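Local coordinates for protein ebony (Drosophila melanogaster, PDB 6DYM) that probably condenses beta-alanine with biogenic amines such as dopamine, here as the C-terminal condensation domain of a nonribosomal peptide synthetase, at residues 9-14 / 51-56; 19-24 / 73-78; 123-128 / 141-146; 171-176 / 207-212. All coordinates share one frame; numbering follows the deposited sequence.

How the contacts relate
Contacts 2, 3 and 4 join helices to a seven-stranded mixed sheet; contact 1 joins a loop to helix 41-58. Contacts 2 and 3 are closest, centres about 8 Å apart, because strands 71-80 and 119-127 are neighbours: Ala128 N lies 2.8 Å from Ile73 O, a probable hydrogen bond. Contact 1, centred about 12 Å from contact 2, reaches it where Leu55 CD2 packs 3.8 Å from Leu77 CD1. Contact 4, beyond contact 3, meets it through His141 ND1 and Tyr175 OH at 2.7 Å, also probably hydrogen-bonded; it lies about 27 Å, centre to centre, from contact 1. A bound calcium ion lies outside these contacts, about 10 Å from the Ile73 side chain.

Contact 1 of 4, residues 9-14 / 51-56; sequences LRLEHR and IWNVLV
The indole NE1 of Trp52 donates to the backbone carbonyl O of Leu11 at 3.0 Å, a noticeably bent bond (137° at the hydrogen) whose acceptor lies somewhat out of the ring plane. Farther along the same edge of the indole, Arg10 O approaches Trp52 CZ2 at 3.1 Å, so the ring edge is turned to two successive carbonyls of the 9-14 turn. Its faces are met as well. Arg14 lays its aliphatic chain across one face, CG sitting 3.6 Å from the centroid of the five-membered ring and almost on its normal in a CH-pi contact. Arg14 then bends at CG-CD (chi3 49°), and its NH1 bonds to Asn49 one turn back along the helix of Trp52. Val56 CG2, a turn on, lies over the rim of the opposite face. Leu9 brings CG within 3.7 Å of Trp52 CH2 at an oblique angle and pushes CD2 to 3.8 Å from Leu55 CG. At the outer side, Leu11 CD2 reaches the amide ND2 of Asn53 and the CB of Val56. Within the turn, Arg10 N bonds to His13 ND1, while His13 NE2 is tied to Tyr65 OH, which fixes the imidazole at both nitrogens. The tryptophan of helix 41-58 is thus held by the connection between strand 4-8 and helix 14-25, with its 3-10 turn, and by that helix's first residue, in a GNAT-like alpha/beta fold.

Contact 2 of 4, residues 19-24 / 73-78; sequences DIIVAS and IGTALN
Ile20 lays its CD1 methyl on the backbone of strand 71-80, 3.6 Å from Gly74 N and 3.8 Å from Ile73 C. Its other branch, CG2, meets the methyl CG2 of Thr75 at 4.1 Å, and Ile21 CD1 touches that same threonine methyl at 4.1 Å, the Ile21 side chain crossing it at about a right angle. Thr75 can offer a methyl to the helix because its hydroxyl is turned anti to the backbone N (chi1 -170°), where OG1 bonds to the carbonyl O of Phe62 on the adjacent strand. Farther along, Ile21 CG1 lies loosely against Leu77 CD1, at 4.5 Å. These contacts put helix 14-25 across one face of the central sheet of the GNAT-like fold: helix segment 19-24 runs at 92° to strand segment 73-78, their axes 8.8 Å apart. At the start of the strand segment, Ile73 and Gly74 form a classic beta bulge opposite Val64. Gly74 has no side chain, and that of Ile73 departs from the helix, which leaves their peptide link as the surface met by Ile20. Around this core, Met124 and Leu48 pack on Ile21, while Leu48 and Leu55 of helix 41-58 cover Leu77.

Contact 3 of 4, residues 123-128 / 141-146; sequences FMMGTA and HFMEHE
Met125 and Met143 mark the closest backbone approach, with CA atoms 8.2 Å apart, where strand 123-127 and helix 141-146 run roughly antiparallel (148°) with axes 10.1 Å apart. The two thioether chains slide past each other in opposite directions. Met143 sends its terminal CE to the strand, where the methyl lies 3.6 Å from Met125 CG, 3.6 Å from Gly126 O and 3.7 Å from Thr127 CG2. Met125, in turn, carries its SD and CE forward along the helix toward Glu144, with CE 4.0 Å from Met143 CB. Each chain bends at its last torsion (chi3 -108° in Met125, -81° in Met143), which lays the end methyl alongside its partner. Since Gly126 has no side chain, Met143 CE can come down on its backbone between the side chains of Met125 and Thr127. Thr127 keeps its hydroxyl for Asn136, leaving its methyl to the methionine, and Glu144, beside Met125, has OE1 bonded to Tyr177 OH. With Met125 cut back to an alanine, CG, SD and CE are gone, which would probably open a gap beside Met143 and leave its thioether freer to turn. The contact joins the first strand and the helix of the beta-alpha-beta unit formed by strand 119-127, helix 133-153 and strand 158-163. No hydrogen bond crosses between the two segments, so their contact rests on dispersion between polarisable thioethers, while a directional tie nearby, Thr127 to Asn136, reaches an earlier turn of the same helix.

Contact 4 of 4, residues 171-176 / 207-212; sequences LADVYH and IVHWKE
A Schellman motif ends helix 166-174 beside strand 205-212, last in sequence and second from the sheet edge, with His176, at positive phi, as its C-prime residue next to Lys211. His176 N to Asp173 O and Tyr177 N to Ala172 O close it. One turn earlier, Ala172 sets its CB over a face of the His209 imidazole, 3.5 Å from the ring centroid and 18° off the normal, a CH-pi contact; Ile207 CG2 lies over the rim of the other face. The ring is also bound through both nitrogens. NE2 donates to Asp173 OD1 at 3.2 Å, along a bent path (139° at the hydrogen) that meets the carboxylate from above its plane, while ND1 is hydrogen-bonded to Asn163 ND2 on strand 158-163. These contacts should together restrict rotation of the imidazole. A leucine in place of His209 has neither nitrogen nor flat ring, and would probably leave Asp173 OD1 and Asn163 ND2 without this mate and Ala172 CB without the face it rests on. Lys211, extended from chi1 (-179°) to chi3, spans the distance to the helix end and bends at its last torsion. Its CD and CE pass 3.4 Å and 3.2 Å from Tyr175 O, and NZ remains farther off at 3.8 Å. The ammonium is likely to be favoured electrostatically by the carbonyls at this helix C-terminus. The arrangement belongs to the C-terminal half of a GNAT-like fold, where the final strand inserts between the two preceding ones.

Contact 1 of 4, residues 9-14 / 51-56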
loop_
_atom_site.group_PDB
_atom_site.type_symbol
_atom_site.label_atom_id
_atom_site.label_comp_id
_atom_site.label_asym_id
_atom_site.label_seq_id
_atom_site.Cartn_x
_atom_site.Cartn_y
_atom_site.Cartn_z
ATOM N N LEU A 9 0.384 -6.724 14.025
ATOM C CA LEU A 9 -0.411 -7.725 13.332
ATOM C C LEU A 9 -0.286 -9.083 14.015
ATOM O O LEU A 9 0.819 -9.526 14.345
ATOM C CB LEU A 9 0.052 -7.819 11.878
ATOM C CG LEU A 9 -0.964 -8.224 10.817
ATOM C CD1 LEU A 9 -2.081 -7.204 10.726
ATOM C CD2 LEU A 9 -0.267 -8.382 9.480
ATOM N N ARG A 10 -1.425 -9.740 14.227
ATOM C CA ARG A 10 -1.482 -11.083 14.785
ATOM C C ARG A 10 -2.073 -12.043 13.762
ATOM O O ARG A 10 -2.740 -11.632 12.808
ATOM C CB ARG A 10 -2.326 -11.131 16.064
ATOM C CG ARG A 10 -1.742 -10.390 17.243
ATOM C CD ARG A 10 -2.632 -10.550 18.465
ATOM N NE ARG A 10 -2.827 -9.285 19.170
ATOM C CZ ARG A 10 -4.006 -8.693 19.341
ATOM N NH1 ARG A 10 -5.111 -9.250 18.860
ATOM N NH2 ARG A 10 -4.083 -7.544 19.998
ATOM N N LEU A 11 -1.838 -13.340 13.983
ATOM C CA LEU A 11 -2.317 -14.347 13.039
ATOM C C LEU A 11 -3.836 -14.318 12.913
ATOM O O LEU A 11 -4.380 -14.497 11.817
ATOM C CB LEU A 11 -1.841 -15.734 13.472
ATOM C CG LEU A 11 -0.413 -16.129 13.085
ATOM C CD1 LEU A 11 -0.168 -17.602 13.390
ATOM C CD2 LEU A 11 -0.129 -15.836 11.621
ATOM N N GLU A 12 -4.539 -14.074 14.017
ATOM C CA GLU A 12 -5.997 -14.113 14.026
ATOM C C GLU A 12 -6.644 -12.874 13.418
ATOM O O GLU A 12 -7.879 -12.809 13.363
ATOM C CB GLU A 12 -6.496 -14.314 15.459
ATOM C CG GLU A 12 -6.461 -13.062 16.321
ATOM C CD GLU A 12 -5.310 -13.082 17.310
ATOM O OE1 GLU A 12 -4.326 -13.818 17.063
ATOM O OE2 GLU A 12 -5.390 -12.368 18.334
ATOM N N HIS A 13 -5.854 -11.901 12.960
ATOM C CA HIS A 13 -6.379 -10.700 12.318
ATOM C C HIS A 13 -6.688 -10.903 10.841
ATOM O O HIS A 13 -7.093 -9.942 10.176
ATOM C CB HIS A 13 -5.378 -9.550 12.454
ATOM C CG HIS A 13 -5.296 -8.965 13.830
ATOM N ND1 HIS A 13 -4.114 -8.499 14.367
ATOM C CD2 HIS A 13 -6.245 -8.764 14.775
ATOM C CE1 HIS A 13 -4.339 -8.033 15.583
ATOM N NE2 HIS A 13 -5.623 -8.185 15.855
ATOM N N ARG A 14 -6.518 -12.123 10.322
ATOM C CA ARG A 14 -6.483 -12.337 8.876
ATOM C C ARG A 14 -7.791 -11.926 8.209
ATOM O O ARG A 14 -7.788 -11.184 7.219
ATOM C CB ARG A 14 -6.162 -13.802 8.573
ATOM C CG ARG A 14 -5.794 -14.082 7.123
ATOM C CD ARG A 14 -5.677 -15.580 6.877
ATOM N NE ARG A 14 -6.845 -16.278 7.406
ATOM C CZ ARG A 14 -7.982 -16.449 6.737
ATOM N NH1 ARG A 14 -8.104 -15.990 5.497
ATOM N NH2 ARG A 14 -8.997 -17.086 7.307
ATOM N N ILE A 51 0.517 -14.635 1.613
ATOM C CA ILE A 51 1.613 -13.986 2.325
ATOM C C ILE A 51 1.338 -13.829 3.809
ATOM O O ILE A 51 2.195 -13.296 4.530
ATOM C CB ILE A 51 1.949 -12.615 1.704
ATOM C CG1 ILE A 51 0.793 -11.633 1.915
ATOM C CG2 ILE A 51 2.254 -12.759 0.231
ATOM C CD1 ILE A 51 1.128 -10.192 1.553
ATOM N N TRP A 52 0.186 -14.296 4.301
ATOM C CA TRP A 52 -0.275 -13.878 5.622
ATOM C C TRP A 52 0.719 -14.246 6.721
ATOM O O TRP A 52 1.034 -13.421 7.587
ATOM C CB TRP A 52 -1.645 -14.477 5.933
ATOM C CG TRP A 52 -2.095 -14.047 7.284
ATOM C CD1 TRP A 52 -2.172 -14.813 8.409
ATOM C CD2 TRP A 52 -2.478 -12.724 7.670
ATOM N NE1 TRP A 52 -2.600 -14.050 9.471
ATOM C CE2 TRP A 52 -2.794 -12.763 9.041
ATOM C CE3 TRP A 52 -2.596 -11.511 6.984
ATOM C CZ2 TRP A 52 -3.220 -11.638 9.740
ATOM C CZ3 TRP A 52 -3.017 -10.392 7.680
ATOM C CH2 TRP A 52 -3.328 -10.464 9.041
ATOM N N ASN A 53 1.215 -15.486 6.715
ATOM C CA ASN A 53 2.091 -15.921 7.800
ATOM C C ASN A 53 3.390 -15.123 7.810
ATOM O O ASN A 53 3.820 -14.632 8.859
ATOM C CB ASN A 53 2.366 -17.423 7.687
ATOM C CG ASN A 53 1.134 -18.265 7.984
ATOM O OD1 ASN A 53 0.600 -18.937 7.102
ATOM N ND2 ASN A 53 0.681 -18.235 9.231
ATOM N N VAL A 54 4.018 -14.969 6.642
ATOM C CA VAL A 54 5.234 -14.162 6.541
ATOM C C VAL A 54 4.959 -12.718 6.947
ATOM O O VAL A 54 5.777 -12.079 7.621
ATOM C CB VAL A 54 5.805 -14.247 5.114
ATOM C CG1 VAL A 54 7.055 -13.386 4.986
ATOM C CG2 VAL A 54 6.087 -15.691 4.751
ATOM N N LEU A 55 3.801 -12.184 6.546
ATOM C CA LEU A 55 3.447 -10.813 6.894
ATOM C C LEU A 55 3.420 -10.616 8.405
ATOM O O LEU A 55 3.968 -9.635 8.923
ATOM C CB LEU A 55 2.094 -10.466 6.276
ATOM C CG LEU A 55 1.640 -9.006 6.219
ATOM C CD1 LEU A 55 2.615 -8.158 5.420
ATOM C CD2 LEU A 55 0.254 -8.936 5.610
ATOM N N VAL A 56 2.808 -11.552 9.133
ATOM C CA VAL A 56 2.741 -11.434 10.587
ATOM C C VAL A 56 4.120 -11.635 11.210
ATOM O O VAL A 56 4.490 -10.941 12.166
ATOM C CB VAL A 56 1.710 -12.428 11.154
ATOM C CG1 VAL A 56 1.771 -12.465 12.674
ATOM C CG2 VAL A 56 0.311 -12.062 10.690
#

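Contact 2 of 4, residues 19-24 / 73-78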
loop_
_atom_site.group_PDB
_atom_site.type_symbol
_atom_site.label_atom_id
_atom_site.label_comp_id
_atom_site.label_asym_id
_atom_site.label_seq_id
_atom_site.Cartn_x
_atom_site.Cartn_y
_atom_site.Cartn_z
ATOM N N ASP A 19 -11.017 -8.304 4.922
ATOM C CA ASP A 19 -12.229 -7.521 4.707
ATOM C C ASP A 19 -11.907 -6.055 4.447
ATOM O O ASP A 19 -12.489 -5.435 3.549
ATOM C CB ASP A 19 -13.158 -7.656 5.913
ATOM C CG ASP A 19 -13.688 -9.065 6.083
ATOM O OD1 ASP A 19 -13.654 -9.828 5.093
ATOM O OD2 ASP A 19 -14.133 -9.409 7.202
ATOM N N ILE A 20 -10.984 -5.483 5.222
ATOM C CA ILE A 20 -10.640 -4.077 5.038
ATOM C C ILE A 20 -9.976 -3.856 3.684
ATOM O O ILE A 20 -10.316 -2.914 2.959
ATOM C CB ILE A 20 -9.755 -3.586 6.199
ATOM C CG1 ILE A 20 -10.611 -3.368 7.447
ATOM C CG2 ILE A 20 -9.025 -2.291 5.820
ATOM C CD1 ILE A 20 -9.871 -2.739 8.596
ATOM N N ILE A 21 -9.030 -4.724 3.314
ATOM C CA ILE A 21 -8.302 -4.538 2.062
ATOM C C ILE A 21 -9.222 -4.749 0.865
ATOM O O ILE A 21 -9.195 -3.972 -0.098
ATOM C CB ILE A 21 -7.079 -5.471 2.010
ATOM C CG1 ILE A 21 -6.019 -5.026 3.023
ATOM C CG2 ILE A 21 -6.500 -5.519 0.604
ATOM C CD1 ILE A 21 -5.482 -3.624 2.781
ATOM N N VAL A 22 -10.047 -5.798 0.902
ATOM C CA VAL A 22 -10.952 -6.071 -0.214
ATOM C C VAL A 22 -11.909 -4.904 -0.417
ATOM O O VAL A 22 -12.108 -4.428 -1.541
ATOM C CB VAL A 22 -11.712 -7.391 0.021
ATOM C CG1 VAL A 22 -12.889 -7.515 -0.941
ATOM C CG2 VAL A 22 -10.775 -8.575 -0.129
ATOM N N ALA A 23 -12.505 -4.415 0.673
ATOM C CA ALA A 23 -13.414 -3.278 0.566
ATOM C C ALA A 23 -12.684 -2.025 0.099
ATOM O O ALA A 23 -13.213 -1.259 -0.715
ATOM C CB ALA A 23 -14.099 -3.026 1.908
ATOM N N SER A 24 -11.464 -1.805 0.595
ATOM C CA SER A 24 -10.752 -0.571 0.285
ATOM C C SER A 24 -10.256 -0.543 -1.155
ATOM O O SER A 24 -10.144 0.538 -1.746
ATOM C CB SER A 24 -9.586 -0.378 1.255
ATOM O OG SER A 24 -8.583 0.451 0.699
ATOM N N ILE A 73 -10.372 -0.674 12.435
ATOM C CA ILE A 73 -10.859 0.279 11.443
ATOM C C ILE A 73 -9.835 0.583 10.366
ATOM O O ILE A 73 -10.153 1.315 9.422
ATOM C CB ILE A 73 -11.336 1.594 12.097
ATOM C CG1 ILE A 73 -10.180 2.288 12.817
ATOM C CG2 ILE A 73 -12.494 1.340 13.056
ATOM C CD1 ILE A 73 -10.468 3.734 13.165
ATOM N N GLY A 74 -8.618 0.063 10.472
ATOM C CA GLY A 74 -7.612 0.325 9.455
ATOM C C GLY A 74 -6.439 -0.615 9.606
ATOM O O GLY A 74 -6.277 -1.283 10.632
ATOM N N THR A 75 -5.610 -0.662 8.563
ATOM C CA THR A 75 -4.439 -1.523 8.633
ATOM C C THR A 75 -3.350 -0.996 7.705
ATOM O O THR A 75 -3.632 -0.426 6.647
ATOM C CB THR A 75 -4.782 -2.985 8.294
ATOM O OG1 THR A 75 -3.661 -3.818 8.612
ATOM C CG2 THR A 75 -5.126 -3.152 6.811
ATOM N N ALA A 76 -2.105 -1.192 8.130
ATOM C CA ALA A 76 -0.927 -0.802 7.362
ATOM C C ALA A 76 -0.028 -2.025 7.236
ATOM O O ALA A 76 0.499 -2.515 8.240
ATOM C CB ALA A 76 -0.186 0.354 8.031
ATOM N N LEU A 77 0.139 -2.517 6.012
ATOM C CA LEU A 77 0.949 -3.698 5.736
ATOM C C LEU A 77 2.284 -3.256 5.146
ATOM O O LEU A 77 2.313 -2.545 4.136
ATOM C CB LEU A 77 0.218 -4.643 4.780
ATOM C CG LEU A 77 -1.232 -4.954 5.163
ATOM C CD1 LEU A 77 -1.821 -6.010 4.241
ATOM C CD2 LEU A 77 -1.317 -5.401 6.619
ATOM N N ASN A 78 3.380 -3.667 5.782
ATOM C CA ASN A 78 4.714 -3.219 5.422
ATOM C C ASN A 78 5.656 -4.404 5.320
ATOM O O ASN A 78 5.506 -5.401 6.031
ATOM C CB ASN A 78 5.264 -2.234 6.449
ATOM C CG ASN A 78 4.319 -1.097 6.709
ATOM O OD1 ASN A 78 3.938 -0.388 5.785
ATOM N ND2 ASN A 78 3.915 -0.923 7.967
#

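Contact 3 of 4, residues 123-128 / 141-146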
loop_
_atom_site.group_PDB
_atom_site.type_symbol
_atom_site.label_atom_id
_atom_site.label_comp_id
_atom_site.label_asym_id
_atom_site.label_seq_id
_atom_site.Cartn_x
_atom_site.Cartn_y
_atom_site.Cartn_z
ATOM N N PHE A 123 3.343 -1.060 1.574
ATOM C CA PHE A 123 2.810 -1.620 0.343
ATOM C C PHE A 123 1.291 -1.717 0.317
ATOM O O PHE A 123 0.719 -1.711 -0.776
ATOM C CB PHE A 123 3.467 -2.980 0.048
ATOM C CG PHE A 123 2.847 -4.150 0.753
ATOM C CD1 PHE A 123 1.900 -4.935 0.117
ATOM C CD2 PHE A 123 3.261 -4.506 2.020
ATOM C CE1 PHE A 123 1.337 -6.029 0.751
ATOM C CE2 PHE A 123 2.706 -5.605 2.661
ATOM C CZ PHE A 123 1.740 -6.364 2.023
ATOM N N MET A 124 0.621 -1.758 1.469
ATOM C CA MET A 124 -0.831 -1.639 1.508
ATOM C C MET A 124 -1.252 -0.826 2.723
ATOM O O MET A 124 -0.682 -0.967 3.809
ATOM C CB MET A 124 -1.537 -3.007 1.539
ATOM C CG MET A 124 -1.313 -3.857 0.299
ATOM S SD MET A 124 -2.511 -5.189 0.083
ATOM C CE MET A 124 -1.858 -5.998 -1.376
ATOM N N MET A 125 -2.246 0.033 2.516
ATOM C CA MET A 125 -2.906 0.778 3.580
ATOM C C MET A 125 -4.393 0.798 3.263
ATOM O O MET A 125 -4.774 1.051 2.116
ATOM C CB MET A 125 -2.362 2.207 3.685
ATOM C CG MET A 125 -2.284 2.752 5.098
ATOM S SD MET A 125 -1.456 4.359 5.187
ATOM C CE MET A 125 0.106 3.933 5.953
ATOM N N GLY A 126 -5.224 0.520 4.255
ATOM C CA GLY A 126 -6.661 0.488 4.039
ATOM C C GLY A 126 -7.409 0.860 5.298
ATOM O O GLY A 126 -6.898 0.714 6.412
ATOM N N THR A 127 -8.632 1.355 5.114
ATOM C CA THR A 127 -9.527 1.694 6.211
ATOM C C THR A 127 -10.871 1.021 5.983
ATOM O O THR A 127 -11.254 0.749 4.842
ATOM C CB THR A 127 -9.747 3.201 6.328
ATOM O OG1 THR A 127 -10.272 3.687 5.087
ATOM C CG2 THR A 127 -8.453 3.923 6.656
ATOM N N ALA A 128 -11.592 0.782 7.077
ATOM C CA ALA A 128 -12.873 0.090 7.005
ATOM C C ALA A 128 -13.883 0.880 6.174
ATOM O O ALA A 128 -13.862 2.113 6.128
ATOM C CB ALA A 128 -13.420 -0.155 8.413
ATOM N N HIS A 141 -4.215 9.804 8.850
ATOM C CA HIS A 141 -3.196 10.561 9.576
ATOM C C HIS A 141 -2.550 9.700 10.657
ATOM O O HIS A 141 -1.330 9.745 10.859
ATOM C CB HIS A 141 -3.807 11.823 10.202
ATOM C CG HIS A 141 -3.905 12.995 9.265
ATOM N ND1 HIS A 141 -2.800 13.657 8.776
ATOM C CD2 HIS A 141 -4.982 13.631 8.745
ATOM C CE1 HIS A 141 -3.190 14.641 7.985
ATOM N NE2 HIS A 141 -4.510 14.646 7.948
ATOM N N PHE A 142 -3.356 8.898 11.356
ATOM C CA PHE A 142 -2.840 8.072 12.443
ATOM C C PHE A 142 -1.903 6.989 11.919
ATOM O O PHE A 142 -0.819 6.767 12.471
ATOM C CB PHE A 142 -4.010 7.455 13.214
ATOM C CG PHE A 142 -3.602 6.670 14.428
ATOM C CD1 PHE A 142 -3.373 7.307 15.639
ATOM C CD2 PHE A 142 -3.470 5.293 14.368
ATOM C CE1 PHE A 142 -3.005 6.582 16.762
ATOM C CE2 PHE A 142 -3.104 4.561 15.487
ATOM C CZ PHE A 142 -2.871 5.205 16.684
ATOM N N MET A 143 -2.306 6.294 10.856
ATOM C CA MET A 143 -1.447 5.254 10.294
ATOM C C MET A 143 -0.183 5.848 9.688
ATOM O O MET A 143 0.896 5.254 9.781
ATOM C CB MET A 143 -2.201 4.464 9.234
ATOM C CG MET A 143 -3.430 3.768 9.756
ATOM S SD MET A 143 -3.993 2.522 8.605
ATOM C CE MET A 143 -4.894 3.510 7.422
ATOM N N GLU A 144 -0.300 7.005 9.045
ATOM C CA GLU A 144 0.881 7.664 8.502
ATOM C C GLU A 144 1.874 7.992 9.609
ATOM O O GLU A 144 3.090 7.823 9.447
ATOM C CB GLU A 144 0.443 8.927 7.767
ATOM C CG GLU A 144 1.557 9.772 7.223
ATOM C CD GLU A 144 2.599 8.969 6.463
ATOM O OE1 GLU A 144 3.803 9.200 6.727
ATOM O OE2 GLU A 144 2.212 8.133 5.631
ATOM N N HIS A 145 1.365 8.473 10.745
ATOM C CA HIS A 145 2.206 8.782 11.893
ATOM C C HIS A 145 2.828 7.522 12.480
ATOM O O HIS A 145 3.987 7.540 12.901
ATOM C CB HIS A 145 1.374 9.528 12.949
ATOM C CG HIS A 145 2.097 9.828 14.229
ATOM N ND1 HIS A 145 2.175 8.927 15.271
ATOM C CD2 HIS A 145 2.727 10.951 14.654
ATOM C CE1 HIS A 145 2.846 9.471 16.271
ATOM N NE2 HIS A 145 3.192 10.698 15.923
ATOM N N GLU A 146 2.079 6.418 12.519
ATOM C CA GLU A 146 2.604 5.201 13.130
ATOM C C GLU A 146 3.580 4.461 12.222
ATOM O O GLU A 146 4.498 3.802 12.721
ATOM C CB GLU A 146 1.459 4.273 13.533
ATOM C CG GLU A 146 0.708 4.749 14.771
ATOM C CD GLU A 146 1.633 4.959 15.959
ATOM O OE1 GLU A 146 2.279 3.977 16.389
ATOM O OE2 GLU A 146 1.719 6.107 16.454
#

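Contact 4 of 4, residues 171-176 / 207-212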
loop_
_atom_site.group_PDB
_atom_site.type_symbol
_atom_site.label_atom_id
_atom_site.label_comp_id
_atom_site.label_asym_id
_atom_site.label_seq_id
_atom_site.Cartn_x
_atom_site.Cartn_y
_atom_site.Cartn_z
ATOM N N LEU A 171 -1.497 13.320 0.810
ATOM C CA LEU A 171 -1.057 13.062 2.178
ATOM C C LEU A 171 0.454 12.888 2.245
ATOM O O LEU A 171 1.111 13.437 3.136
ATOM C CB LEU A 171 -1.758 11.823 2.728
ATOM C CG LEU A 171 -3.191 12.031 3.216
ATOM C CD1 LEU A 171 -3.829 10.694 3.551
ATOM C CD2 LEU A 171 -3.219 12.968 4.420
ATOM N N ALA A 172 1.025 12.124 1.310
ATOM C CA ALA A 172 2.472 11.945 1.283
ATOM C C ALA A 172 3.192 13.275 1.111
ATOM O O ALA A 172 4.230 13.514 1.739
ATOM C CB ALA A 172 2.857 10.979 0.164
ATOM N N ASP A 173 2.659 14.155 0.262
ATOM C CA ASP A 173 3.277 15.465 0.071
ATOM C C ASP A 173 3.293 16.274 1.365
ATOM O O ASP A 173 4.326 16.844 1.731
ATOM C CB ASP A 173 2.545 16.236 -1.024
ATOM C CG ASP A 173 2.522 15.488 -2.348
ATOM O OD1 ASP A 173 3.564 14.908 -2.728
ATOM O OD2 ASP A 173 1.457 15.476 -3.007
ATOM N N VAL A 174 2.161 16.340 2.075
ATOM C CA VAL A 174 2.134 17.177 3.274
ATOM C C VAL A 174 2.889 16.535 4.432
ATOM O O VAL A 174 3.228 17.227 5.402
ATOM C CB VAL A 174 0.692 17.541 3.682
ATOM C CG1 VAL A 174 0.010 18.292 2.552
ATOM C CG2 VAL A 174 -0.116 16.312 4.077
ATOM N N TYR A 175 3.183 15.238 4.356
ATOM C CA TYR A 175 4.062 14.591 5.320
ATOM C C TYR A 175 5.523 14.655 4.891
ATOM O O TYR A 175 6.362 13.967 5.483
ATOM C CB TYR A 175 3.631 13.137 5.544
ATOM C CG TYR A 175 2.561 13.007 6.603
ATOM C CD1 TYR A 175 2.897 12.875 7.947
ATOM C CD2 TYR A 175 1.215 13.061 6.266
ATOM C CE1 TYR A 175 1.919 12.769 8.922
ATOM C CE2 TYR A 175 0.230 12.959 7.234
ATOM C CZ TYR A 175 0.586 12.814 8.561
ATOM O OH TYR A 175 -0.394 12.717 9.528
ATOM N N HIS A 176 5.830 15.464 3.872
ATOM C CA HIS A 176 7.195 15.750 3.422
ATOM C C HIS A 176 7.892 14.529 2.823
ATOM O O HIS A 176 9.111 14.376 2.945
ATOM C CB HIS A 176 8.031 16.352 4.554
ATOM C CG HIS A 176 7.382 17.537 5.188
ATOM N ND1 HIS A 176 6.927 17.531 6.490
ATOM C CD2 HIS A 176 7.066 18.752 4.684
ATOM C CE1 HIS A 176 6.382 18.703 6.767
ATOM N NE2 HIS A 176 6.450 19.461 5.687
ATOM N N ILE A 207 2.812 7.993 -8.241
ATOM C CA ILE A 207 3.875 8.809 -7.676
ATOM C C ILE A 207 4.683 7.949 -6.719
ATOM O O ILE A 207 4.124 7.345 -5.793
ATOM C CB ILE A 207 3.325 10.061 -6.976
ATOM C CG1 ILE A 207 2.424 10.833 -7.951
ATOM C CG2 ILE A 207 4.475 10.926 -6.499
ATOM C CD1 ILE A 207 2.120 12.251 -7.549
ATOM N N VAL A 208 5.992 7.890 -6.954
ATOM C CA VAL A 208 6.920 7.152 -6.102
ATOM C C VAL A 208 7.441 8.104 -5.035
ATOM O O VAL A 208 8.035 9.142 -5.353
ATOM C CB VAL A 208 8.071 6.546 -6.922
ATOM C CG1 VAL A 208 9.055 5.825 -6.014
ATOM C CG2 VAL A 208 7.523 5.581 -7.957
ATOM N N HIS A 209 7.219 7.751 -3.771
ATOM C CA HIS A 209 7.483 8.630 -2.641
ATOM C C HIS A 209 8.502 8.002 -1.703
ATOM O O HIS A 209 8.483 6.793 -1.461
ATOM C CB HIS A 209 6.196 8.930 -1.860
ATOM C CG HIS A 209 5.384 10.046 -2.433
ATOM N ND1 HIS A 209 4.065 9.893 -2.804
ATOM C CD2 HIS A 209 5.696 11.341 -2.678
ATOM C CE1 HIS A 209 3.599 11.046 -3.255
ATOM N NE2 HIS A 209 4.571 11.939 -3.192
ATOM N N TRP A 210 9.371 8.847 -1.146
ATOM C CA TRP A 210 10.457 8.398 -0.284
ATOM C C TRP A 210 10.654 9.426 0.820
ATOM O O TRP A 210 10.742 10.626 0.544
ATOM C CB TRP A 210 11.744 8.213 -1.103
ATOM C CG TRP A 210 13.029 8.086 -0.327
ATOM C CD1 TRP A 210 14.047 8.995 -0.284
ATOM C CD2 TRP A 210 13.453 6.974 0.478
ATOM N NE1 TRP A 210 15.068 8.526 0.507
ATOM C CE2 TRP A 210 14.729 7.290 0.988
ATOM C CE3 TRP A 210 12.873 5.751 0.826
ATOM C CZ2 TRP A 210 15.438 6.424 1.819
ATOM C CZ3 TRP A 210 13.580 4.892 1.653
ATOM C CH2 TRP A 210 14.850 5.233 2.136
ATOM N N LYS A 211 10.707 8.960 2.066
ATOM C CA LYS A 211 10.911 9.836 3.212
ATOM C C LYS A 211 12.000 9.248 4.089
ATOM O O LYS A 211 11.833 8.157 4.640
ATOM C CB LYS A 211 9.620 10.020 4.017
ATOM C CG LYS A 211 9.768 10.953 5.216
ATOM C CD LYS A 211 8.421 11.236 5.868
ATOM C CE LYS A 211 8.558 12.252 6.988
ATOM N NZ LYS A 211 9.785 13.073 6.815
ATOM N N GLU A 212 13.105 9.970 4.223
ATOM C CA GLU A 212 14.169 9.538 5.114
ATOM C C GLU A 212 13.723 9.686 6.562
ATOM O O GLU A 212 13.040 10.646 6.930
ATOM C CB GLU A 212 15.435 10.346 4.853
ATOM C CG GLU A 212 16.084 10.000 3.521
ATOM C CD GLU A 212 17.482 10.561 3.387
ATOM O OE1 GLU A 212 18.081 10.924 4.421
ATOM O OE2 GLU A 212 17.979 10.640 2.243
#